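Local atomic coordinates of phosphoribosylaminoimidazole-succinocarboxamide synthase (Thermotoga maritima, PDB entry 1KUT), a protein that catalyses the ATP-dependent joining of L-aspartate to a carboxylated aminoimidazole ribonucleotide, forming SAICAR in de novo purine biosynthesis. Residues Lys11-Asp15 against Tyr16-Glu20. Numbering follows the deposited sequence.
Sequences KVTGD and YALLE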
loop_
_atom_site.group_PDB
_atom_site.type_symbol
_atom_site.label_atom_id
_atom_site.label_comp_id
_atom_site.label_asym_id
_atom_site.label_seq_id
_atom_site.Cartn_x
_atom_site.Cartn_y
_atom_site.Cartn_z
ATOM N N LYS B 11 -6.277 -16.820 -25.777
ATOM C CA LYS B 11 -5.944 -18.088 -26.393
ATOM C C LYS B 11 -4.645 -17.959 -27.167
ATOM O O LYS B 11 -4.557 -17.220 -28.152
ATOM C CB LYS B 11 -7.075 -18.540 -27.314
ATOM C CG LYS B 11 -8.254 -19.142 -26.570
ATOM C CD LYS B 11 -9.491 -19.215 -27.459
ATOM C CE LYS B 11 -10.500 -20.218 -26.914
ATOM N NZ LYS B 11 -10.022 -21.634 -27.059
ATOM N N VAL B 12 -3.636 -18.681 -26.696
ATOM C CA VAL B 12 -2.325 -18.678 -27.316
ATOM C C VAL B 12 -2.354 -19.505 -28.588
ATOM O O VAL B 12 -2.504 -20.730 -28.554
ATOM C CB VAL B 12 -1.282 -19.228 -26.351
ATOM C CG1 VAL B 12 -0.685 -18.084 -25.538
ATOM C CG2 VAL B 12 -1.943 -20.238 -25.409
ATOM N N THR B 13 -2.216 -18.815 -29.715
ATOM C CA THR B 13 -2.248 -19.447 -31.020
ATOM C C THR B 13 -0.904 -19.303 -31.740
ATOM O O THR B 13 -0.660 -18.325 -32.469
ATOM C CB THR B 13 -3.385 -18.841 -31.879
ATOM O OG1 THR B 13 -3.328 -19.380 -33.201
ATOM C CG2 THR B 13 -3.264 -17.321 -31.943
ATOM N N GLY B 14 -0.034 -20.285 -31.512
ATOM C CA GLY B 14 1.279 -20.290 -32.126
ATOM C C GLY B 14 2.237 -19.273 -31.538
ATOM O O GLY B 14 2.630 -19.347 -30.367
ATOM N N ASP B 15 2.631 -18.321 -32.374
ATOM C CA ASP B 15 3.548 -17.277 -31.957
ATOM C C ASP B 15 2.748 -16.203 -31.242
ATOM O O ASP B 15 3.025 -15.878 -30.086
ATOM C CB ASP B 15 4.284 -16.712 -33.179
ATOM C CG ASP B 15 5.218 -17.744 -33.824
ATOM O OD1 ASP B 15 6.015 -18.372 -33.086
ATOM O OD2 ASP B 15 5.161 -17.933 -35.061
ATOM N N TYR B 16 1.735 -15.676 -31.922
ATOM C CA TYR B 16 0.881 -14.652 -31.334
ATOM C C TYR B 16 -0.212 -15.271 -30.479
ATOM O O TYR B 16 -0.369 -16.498 -30.416
ATOM C CB TYR B 16 0.243 -13.801 -32.428
ATOM C CG TYR B 16 1.249 -13.031 -33.240
ATOM C CD1 TYR B 16 1.838 -11.871 -32.739
ATOM C CD2 TYR B 16 1.629 -13.472 -34.513
ATOM C CE1 TYR B 16 2.784 -11.166 -33.488
ATOM C CE2 TYR B 16 2.574 -12.775 -35.271
ATOM C CZ TYR B 16 3.149 -11.627 -34.753
ATOM O OH TYR B 16 4.101 -10.955 -35.490
ATOM N N ALA B 17 -0.965 -14.410 -29.813
ATOM C CA ALA B 17 -2.046 -14.869 -28.959
ATOM C C ALA B 17 -3.303 -14.150 -29.387
ATOM O O ALA B 17 -3.237 -13.155 -30.091
ATOM C CB ALA B 17 -1.728 -14.559 -27.493
ATOM N N LEU B 18 -4.453 -14.660 -28.975
ATOM C CA LEU B 18 -5.714 -14.015 -29.314
ATOM C C LEU B 18 -6.404 -13.630 -28.011
ATOM O O LEU B 18 -6.380 -14.376 -27.035
ATOM C CB LEU B 18 -6.619 -14.951 -30.135
ATOM C CG LEU B 18 -6.271 -15.237 -31.601
ATOM C CD1 LEU B 18 -7.337 -16.153 -32.187
ATOM C CD2 LEU B 18 -6.194 -13.935 -32.400
ATOM N N LEU B 19 -7.008 -12.454 -27.998
ATOM C CA LEU B 19 -7.695 -11.985 -26.813
ATOM C C LEU B 19 -9.129 -11.660 -27.210
ATOM O O LEU B 19 -9.392 -10.676 -27.925
ATOM C CB LEU B 19 -6.985 -10.745 -26.260
ATOM C CG LEU B 19 -7.539 -10.080 -24.996
ATOM C CD1 LEU B 19 -7.581 -11.080 -23.848
ATOM C CD2 LEU B 19 -6.642 -8.894 -24.632
ATOM N N GLU B 20 -10.052 -12.503 -26.769
ATOM C CA GLU B 20 -11.454 -12.292 -27.083
ATOM C C GLU B 20 -12.180 -11.616 -25.942
ATOM O O GLU B 20 -12.149 -12.080 -24.806
ATOM C CB GLU B 20 -12.150 -13.609 -27.385
ATOM C CG GLU B 20 -13.623 -13.433 -27.650
ATOM C CD GLU B 20 -14.305 -14.737 -27.953
ATOM O OE1 GLU B 20 -15.542 -14.727 -28.149
ATOM O OE2 GLU B 20 -13.601 -15.775 -27.996
#
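The phenol ring of Y16 stands oblique to the backbone of D15, a nearness that follows simply from the two residues being consecutive; what places the ring is K73 of strand 71-74, which adds a cation-pi contact, and I75, which touches the same side chain. Y16 follows the turn of a tight beta hairpin in which strands 8-13 and 16-21 are joined through G14 and D15. The hairpin belongs to an antiparallel sheet whose next strand, 71-74, bonds to the backbone of A17 and L19. Glycine suits the first turn position because its phi is positive, 73°, a value that side-chain-bearing residues adopt less readily. K11 and L18 form the regular hydrogen-bonded pair. K11 N-H donates to L18 O at an N to O distance of 2.8 Å. In return, L18 N-H donates to K11 O, with 2.7 Å between L18 N and K11 O. The bond from T13 N to Y16 O is weak, bent to 130° at the hydrogen. V12 and A17 make the non-hydrogen-bonded pair, their side chains on the face opposite K11 and L18. The short separation of their CA atoms, 4.2 Å, comes with this pair type; the small methyl of A17 fits its buried position and brushes V12, with V12 CG1 4.2 Å from A17 CB. K11, by contrast, extends its long chain away, which suits an exposed position. Its NZ stays 6.9 Å from E20 OE2, too far for a salt bridge, whereas E20 OE1 pairs with R70. On the K11 face T13 is amphipathic, as fits an exposed position near the turn. A chi1 of 175° sends its hydroxyl away from N and turns the methyl toward the second strand, where T13 CG2 touches L18 CG at 3.7 Å and Y16 O at 3.4 Å.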